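Local coordinates for type III secretion system effector protein ExoU (Pseudomonas fluorescens, PDB 4QMK), which probably acts as a patatin-like phospholipase secreted through a type III system and is brought to the plasma membrane by a domain that binds phosphatidylinositol 4,5-bisphosphate, at residues F404-P408 / E409-H413; N534-Q537 / L538-V541; E437-S440 / L441-V445. All blocks are in the same frame, centred on the assembly; numbering follows the deposited sequence.

Contact 1: residues F404-P408 / E409-H413; sequences FTMTP and EQKQH
Thr407 and Gln410 hold each other by an exchange of bonds between side chain and backbone. The backbone N of Thr407 gives its hydrogen to Gln410 OE1 at 2.9 Å, almost straight at 172°, and meets the amide oxygen in its carbonyl plane, on a lone pair. In return Thr407 OG1 accepts from the backbone N of Gln410 at 3.1 Å. The hydroxyl can do this because it sits between the backbone N and the carbonyl carbon (chi1 67°), turned toward the first turn of the helix. A weak bond of 3.3 Å between Thr407 OG1 and Gln410 OE1 closes the ring of contacts.

This is a capping box at the start of helix 408-431, with Thr407 as N-cap. The first turn of a helix has N-H groups with no preceding carbonyl to bond, and a short hydroxyl side chain can take one of them; the longer glutamine reaches back to the N-H of the N-cap residue itself. Pro408 suits the first helical position, since it has no N-H to satisfy. Ordinary helical bonding follows at once: Lys411 N reaches Thr407 O at 3.2 Å, and Gln412 N reaches Pro408 O at 3.0 Å.

Next to the capping bonds Met406 is the buried residue. Its bent chain carries CE to 3.9 Å from Lys411 CG, and Phe394 packs against both Met406 and Gln410. Lys411 stays extended, running its methylenes past the Met406 carbonyl and delivering NZ to the backbone oxygen of Asn127. Farther along, His413 NE2 bonds Ser389 OG, tying the helix start to the end of strand 382-389.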
loop_
_atom_site.group_PDB
_atom_site.type_symbol
_atom_site.label_atom_id
_atom_site.label_comp_id
_atom_site.label_asym_id
_atom_site.label_seq_id
_atom_site.Cartn_x
_atom_site.Cartn_y
_atom_site.Cartn_z
ATOM N N PHE A 404 27.637 32.432 1.641
ATOM C CA PHE A 404 28.938 32.168 1.004
ATOM C C PHE A 404 29.633 30.957 1.651
ATOM O O PHE A 404 29.084 30.349 2.572
ATOM C CB PHE A 404 29.846 33.430 1.054
ATOM C CG PHE A 404 30.591 33.630 2.375
ATOM C CD1 PHE A 404 29.904 33.710 3.599
ATOM C CD2 PHE A 404 31.979 33.792 2.387
ATOM C CE1 PHE A 404 30.590 33.904 4.798
ATOM C CE2 PHE A 404 32.662 33.989 3.585
ATOM C CZ PHE A 404 31.968 34.051 4.788
ATOM N N THR A 405 30.828 30.610 1.160
ATOM C CA THR A 405 31.616 29.481 1.719
ATOM C C THR A 405 32.211 29.792 3.115
ATOM O O THR A 405 33.207 30.513 3.224
ATOM C CB THR A 405 32.725 29.017 0.732
ATOM O OG1 THR A 405 32.114 28.337 -0.373
ATOM C CG2 THR A 405 33.719 28.053 1.391
ATOM N N MET A 406 31.616 29.240 4.174
ATOM C CA MET A 406 32.151 29.448 5.522
ATOM C C MET A 406 33.353 28.542 5.686
ATOM O O MET A 406 33.373 27.426 5.168
ATOM C CB MET A 406 31.177 29.118 6.665
ATOM C CG MET A 406 29.719 29.338 6.386
ATOM S SD MET A 406 28.890 30.048 7.818
ATOM C CE MET A 406 29.225 28.892 9.154
ATOM N N THR A 407 34.324 29.031 6.444
ATOM C CA THR A 407 35.525 28.291 6.759
ATOM C C THR A 407 35.180 27.255 7.825
ATOM O O THR A 407 34.153 27.394 8.491
ATOM C CB THR A 407 36.602 29.218 7.344
ATOM O OG1 THR A 407 36.169 29.702 8.629
ATOM C CG2 THR A 407 36.867 30.405 6.419
ATOM N N PRO A 408 36.050 26.222 8.015
ATOM C CA PRO A 408 35.830 25.196 9.066
ATOM C C PRO A 408 35.750 25.800 10.452
ATOM O O PRO A 408 35.025 25.297 11.341
ATOM C CB PRO A 408 37.072 24.300 8.944
ATOM C CG PRO A 408 37.512 24.457 7.523
ATOM C CD PRO A 408 37.218 25.890 7.173
ATOM N N GLU A 409 36.498 26.878 10.636
ATOM C CA GLU A 409 36.533 27.557 11.903
ATOM C C GLU A 409 35.196 28.264 12.179
ATOM O O GLU A 409 34.748 28.315 13.314
ATOM C CB GLU A 409 37.673 28.584 11.925
ATOM C CG GLU A 409 38.145 28.867 13.332
ATOM C CD GLU A 409 39.029 30.099 13.469
ATOM O OE1 GLU A 409 39.712 30.517 12.497
ATOM O OE2 GLU A 409 39.060 30.630 14.599
ATOM N N GLN A 410 34.598 28.831 11.133
ATOM C CA GLN A 410 33.321 29.539 11.246
ATOM C C GLN A 410 32.175 28.572 11.594
ATOM O O GLN A 410 31.340 28.882 12.431
ATOM C CB GLN A 410 33.008 30.294 9.971
ATOM C CG GLN A 410 33.795 31.575 9.882
ATOM C CD GLN A 410 33.678 32.286 8.530
ATOM O OE1 GLN A 410 33.781 31.664 7.456
ATOM N NE2 GLN A 410 33.481 33.594 8.582
ATOM N N LYS A 411 32.177 27.408 10.946
ATOM C CA LYS A 411 31.240 26.339 11.239
ATOM C C LYS A 411 31.405 25.845 12.688
ATOM O O LYS A 411 30.431 25.624 13.399
ATOM C CB LYS A 411 31.440 25.166 10.262
ATOM C CG LYS A 411 31.198 25.532 8.801
ATOM C CD LYS A 411 31.231 24.314 7.879
ATOM C CE LYS A 411 31.212 24.753 6.415
ATOM N NZ LYS A 411 31.315 23.572 5.510
ATOM N N GLN A 412 32.658 25.660 13.082
ATOM C CA GLN A 412 33.034 25.195 14.411
ATOM C C GLN A 412 32.542 26.210 15.437
ATOM O O GLN A 412 32.089 25.849 16.501
ATOM C CB GLN A 412 34.588 25.039 14.451
ATOM C CG GLN A 412 35.175 23.950 15.372
ATOM C CD GLN A 412 36.624 23.505 14.951
ATOM O OE1 GLN A 412 36.900 23.223 13.753
ATOM N NE2 GLN A 412 37.538 23.416 15.934
ATOM N N HIS A 413 32.606 27.485 15.102
ATOM C CA HIS A 413 32.174 28.518 16.027
ATOM C C HIS A 413 30.618 28.574 16.199
ATOM O O HIS A 413 30.096 28.680 17.324
ATOM C CB HIS A 413 32.666 29.901 15.605
ATOM C CG HIS A 413 32.194 30.981 16.543
ATOM N ND1 HIS A 413 32.778 31.197 17.779
ATOM C CD2 HIS A 413 31.115 31.808 16.489
ATOM C CE1 HIS A 413 32.109 32.140 18.424
ATOM N NE2 HIS A 413 31.096 32.529 17.664
#

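Contact 2: residues N534-Q537 / L538-V541; sequences NFQQ and LLQV
Phe535 O receives the shortest polar bond here, from Leu539 N at 2.7 Å. Its companions one residue on either side are longer: Leu538 N reaches Asn534 O at 3.1 Å and Gln540 N reaches Gln536 O at 3.0 Å. With Val541 N and Gln537 O, also 3.1 Å apart, they make four successive i to i+4 bonds, which hold the backbone rigid and leave the side chains to divide by face.

On the outer face the two bent glutamines, Gln536 and Gln540, follow each other up the helix. Both fold at chi2 (-67° and -50°), which keeps their amides close to the backbone; the amide planes are turned 37° apart, and Gln536 OE1 comes only to 3.9 Å from Gln540 NE2, a loose van der Waals approach. Gln540 CG rests 3.4 Å from Gln536 O. Such flexible polar chains suit a surface that is partly exposed at Gln536 and exposed at Gln540, which also touches Met564.

The other glutamine is different. Gln537 is extended beyond CG, and its amide oxygen bonds Asn491 ND2, while Asn534 ND2 bonds Asp484; short and long amides alike thereby fix the helix to helix 464-491. Beside them Phe535 and Leu538 are buried against Leu483 and Ile487 of that helix. Leu539 points its branch elsewhere: its CG lies 3.4 Å from Phe535 O, and its side chain packs on Ala560 and Met564 of helix 555-585. Leu538 also reaches Leu557. The segment is an amphipathic alpha-helix of the all-helical C-terminal part, its apolar residues wedged between two longer helices and its polar ones turned outward or used as amide cross-links.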
loop_
_atom_site.group_PDB
_atom_site.type_symbol
_atom_site.label_atom_id
_atom_site.label_comp_id
_atom_site.label_asym_id
_atom_site.label_seq_id
_atom_site.Cartn_x
_atom_site.Cartn_y
_atom_site.Cartn_z
ATOM N N ASN A 534 -5.058 -5.805 21.865
ATOM C CA ASN A 534 -6.152 -6.591 22.381
ATOM C C ASN A 534 -7.307 -5.708 22.838
ATOM O O ASN A 534 -8.464 -6.044 22.582
ATOM C CB ASN A 534 -5.686 -7.476 23.543
ATOM C CG ASN A 534 -4.767 -8.557 23.113
ATOM O OD1 ASN A 534 -4.658 -8.866 21.932
ATOM N ND2 ASN A 534 -4.061 -9.128 24.065
ATOM N N PHE A 535 -6.982 -4.612 23.533
ATOM C CA PHE A 535 -7.997 -3.692 23.959
ATOM C C PHE A 535 -8.729 -3.094 22.756
ATOM O O PHE A 535 -9.973 -2.990 22.762
ATOM C CB PHE A 535 -7.482 -2.597 24.915
ATOM C CG PHE A 535 -7.010 -3.110 26.275
ATOM C CD1 PHE A 535 -7.304 -4.413 26.723
ATOM C CD2 PHE A 535 -6.372 -2.259 27.153
ATOM C CE1 PHE A 535 -6.938 -4.840 27.982
ATOM C CE2 PHE A 535 -5.973 -2.700 28.415
ATOM C CZ PHE A 535 -6.275 -3.991 28.836
ATOM N N GLN A 536 -7.990 -2.763 21.714
ATOM C CA GLN A 536 -8.603 -2.227 20.498
ATOM C C GLN A 536 -9.627 -3.211 19.926
ATOM O O GLN A 536 -10.735 -2.818 19.601
ATOM C CB GLN A 536 -7.526 -1.870 19.454
ATOM C CG GLN A 536 -6.845 -0.538 19.705
ATOM C CD GLN A 536 -7.809 0.638 19.514
ATOM O OE1 GLN A 536 -8.637 0.635 18.598
ATOM N NE2 GLN A 536 -7.713 1.639 20.373
ATOM N N GLN A 537 -9.283 -4.489 19.804
ATOM C CA GLN A 537 -10.271 -5.455 19.258
ATOM C C GLN A 537 -11.526 -5.471 20.118
ATOM O O GLN A 537 -12.645 -5.544 19.602
ATOM C CB GLN A 537 -9.790 -6.895 19.270
ATOM C CG GLN A 537 -8.502 -7.226 18.584
ATOM C CD GLN A 537 -8.159 -8.702 18.779
ATOM O OE1 GLN A 537 -7.057 -9.040 19.240
ATOM N NE2 GLN A 537 -9.115 -9.584 18.477
ATOM N N LEU A 538 -11.326 -5.467 21.435
ATOM C CA LEU A 538 -12.446 -5.497 22.347
ATOM C C LEU A 538 -13.267 -4.240 22.154
ATOM O O LEU A 538 -14.498 -4.313 22.133
ATOM C CB LEU A 538 -12.002 -5.643 23.795
ATOM C CG LEU A 538 -13.192 -5.588 24.751
ATOM C CD1 LEU A 538 -14.185 -6.714 24.542
ATOM C CD2 LEU A 538 -12.699 -5.560 26.176
ATOM N N LEU A 539 -12.607 -3.093 21.994
ATOM C CA LEU A 539 -13.375 -1.844 21.742
ATOM C C LEU A 539 -14.198 -1.916 20.476
ATOM O O LEU A 539 -15.310 -1.390 20.435
ATOM C CB LEU A 539 -12.490 -0.618 21.715
ATOM C CG LEU A 539 -11.958 -0.218 23.088
ATOM C CD1 LEU A 539 -11.038 0.972 22.956
ATOM C CD2 LEU A 539 -13.087 0.088 24.028
ATOM N N GLN A 540 -13.685 -2.581 19.449
ATOM C CA GLN A 540 -14.484 -2.735 18.207
ATOM C C GLN A 540 -15.742 -3.542 18.481
ATOM O O GLN A 540 -16.834 -3.133 18.109
ATOM C CB GLN A 540 -13.673 -3.383 17.085
ATOM C CG GLN A 540 -12.459 -2.563 16.635
ATOM C CD GLN A 540 -12.809 -1.100 16.338
ATOM O OE1 GLN A 540 -13.878 -0.798 15.788
ATOM N NE2 GLN A 540 -11.919 -0.186 16.727
ATOM N N VAL A 541 -15.581 -4.677 19.162
ATOM C CA VAL A 541 -16.705 -5.519 19.521
ATOM C C VAL A 541 -17.708 -4.692 20.298
ATOM O O VAL A 541 -18.895 -4.749 20.051
ATOM C CB VAL A 541 -16.289 -6.697 20.432
ATOM C CG1 VAL A 541 -17.543 -7.420 20.930
ATOM C CG2 VAL A 541 -15.357 -7.658 19.710
#

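Contact 3: residues E437-S440 / L441-V445; sequences EFPS and LNDAV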
loop_
_atom_site.group_PDB
_atom_site.type_symbol
_atom_site.label_atom_id
_atom_site.label_comp_id
_atom_site.label_asym_id
_atom_site.label_seq_id
_atom_site.Cartn_x
_atom_site.Cartn_y
_atom_site.Cartn_z
ATOM N N GLU A 437 -3.353 21.119 41.744
ATOM C CA GLU A 437 -4.089 20.866 42.973
ATOM C C GLU A 437 -5.155 19.824 42.723
ATOM O O GLU A 437 -5.689 19.735 41.627
ATOM C CB GLU A 437 -4.743 22.138 43.456
ATOM C CG GLU A 437 -3.885 23.391 43.323
ATOM C CD GLU A 437 -4.531 24.618 43.945
ATOM O OE1 GLU A 437 -4.835 25.578 43.201
ATOM O OE2 GLU A 437 -4.777 24.593 45.168
ATOM N N PHE A 438 -5.484 19.062 43.757
ATOM C CA PHE A 438 -6.479 17.990 43.670
ATOM C C PHE A 438 -7.269 17.951 44.965
ATOM O O PHE A 438 -6.753 18.241 46.021
ATOM C CB PHE A 438 -5.789 16.630 43.476
ATOM C CG PHE A 438 -4.936 16.542 42.227
ATOM C CD1 PHE A 438 -3.604 16.913 42.228
ATOM C CD2 PHE A 438 -5.466 16.040 41.065
ATOM C CE1 PHE A 438 -2.848 16.832 41.062
ATOM C CE2 PHE A 438 -4.728 15.962 39.904
ATOM C CZ PHE A 438 -3.425 16.355 39.903
ATOM N N PRO A 439 -8.538 17.578 44.893
ATOM C CA PRO A 439 -9.374 17.476 46.093
ATOM C C PRO A 439 -8.860 16.484 47.073
ATOM O O PRO A 439 -9.170 16.589 48.244
ATOM C CB PRO A 439 -10.695 16.960 45.553
ATOM C CG PRO A 439 -10.760 17.483 44.165
ATOM C CD PRO A 439 -9.336 17.472 43.651
ATOM N N SER A 440 -8.148 15.464 46.625
ATOM C CA SER A 440 -7.607 14.490 47.584
ATOM C C SER A 440 -6.377 13.810 47.073
ATOM O O SER A 440 -6.039 13.882 45.891
ATOM C CB SER A 440 -8.616 13.379 47.865
ATOM O OG SER A 440 -8.859 12.635 46.680
ATOM N N LEU A 441 -5.745 13.069 47.967
ATOM C CA LEU A 441 -4.571 12.309 47.596
ATOM C C LEU A 441 -4.935 11.261 46.579
ATOM O O LEU A 441 -4.152 10.960 45.690
ATOM C CB LEU A 441 -3.947 11.666 48.802
ATOM C CG LEU A 441 -2.775 10.738 48.506
ATOM C CD1 LEU A 441 -1.670 11.475 47.784
ATOM C CD2 LEU A 441 -2.266 10.212 49.829
ATOM N N ASN A 442 -6.125 10.699 46.676
ATOM C CA ASN A 442 -6.502 9.681 45.705
ATOM C C ASN A 442 -6.601 10.244 44.279
ATOM O O ASN A 442 -6.158 9.609 43.342
ATOM C CB ASN A 442 -7.798 9.022 46.105
ATOM C CG ASN A 442 -8.228 7.970 45.135
ATOM O OD1 ASN A 442 -7.565 6.969 44.976
ATOM N ND2 ASN A 442 -9.318 8.202 44.461
ATOM N N ASP A 443 -7.191 11.427 44.122
ATOM C CA ASP A 443 -7.330 12.059 42.809
ATOM C C ASP A 443 -5.979 12.410 42.180
ATOM O O ASP A 443 -5.806 12.313 40.972
ATOM C CB ASP A 443 -8.188 13.320 42.913
ATOM C CG ASP A 443 -9.634 13.015 43.158
ATOM O OD1 ASP A 443 -10.174 12.107 42.502
ATOM O OD2 ASP A 443 -10.238 13.680 44.012
ATOM N N ALA A 444 -5.025 12.797 43.007
ATOM C CA ALA A 444 -3.670 13.033 42.538
ATOM C C ALA A 444 -3.061 11.707 42.052
ATOM O O ALA A 444 -2.480 11.656 40.970
ATOM C CB ALA A 444 -2.835 13.648 43.650
ATOM N N VAL A 445 -3.256 10.626 42.810
ATOM C CA VAL A 445 -2.745 9.319 42.399
ATOM C C VAL A 445 -3.387 8.876 41.105
ATOM O O VAL A 445 -2.707 8.351 40.221
ATOM C CB VAL A 445 -2.971 8.252 43.457
ATOM C CG1 VAL A 445 -2.768 6.872 42.890
ATOM C CG2 VAL A 445 -2.063 8.482 44.637
#
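The close part of this turn is Phe438 lying flat against Ala444. The CA of Ala444 sits over the centre of the ring, 3.8 Å from its centroid and 12° off the normal, a CH-pi contact, while Ala444 CB touches Phe438 CD1 at 3.6 Å. Alanine's small side chain lets the ring come close to the helix backbone. Ala444, which is buried, also touches Val57 and Val59 of strand 57-61, and Phe438 touches Val59.

Strand 434-438 is an edge strand of a four-stranded antiparallel sheet, and the chain leaves it through Pro439 to enter helix 441-446. Ser440 is the N-cap: its OG, held by chi1 64° above the first turn, accepts from Asp443 N at 3.3 Å, and Ser440 O takes Ala444 N at 3.2 Å. Serine, short and polar, is a common choice for this place.

The other side is looser. Ser440 OG donates only weakly to Asp443 OD2, and Pro439 CB merely brushes that oxygen at 3.7 Å, with the proline exposed. Asp443 OD1 lies close to Glu518 OE1, a like-charged neighbour that may raise the tendency of one of them to keep a proton, although the helix N-terminus would favour a charged aspartate.

Contacts 1 and 3 both start a helix from a hydroxyl N-cap, but contact 1 adds the return bond of a glutamine, while contact 3 pairs its serine with an aspartate and relies on an aromatic ring for packing. Contact 2 lies inside a helix, where the hydrogen bonds between its halves are all backbone ones. Contact 1 is a surface site, its centre 34 Å from that of the chain; contacts 2 and 3 are partly buried and both lean on helix 464-491. Contact 1 lies on the opposite side of the chain's centre from contact 2, about 46 Å away between nearest atoms, whereas contacts 2 and 3 come within about 16 Å.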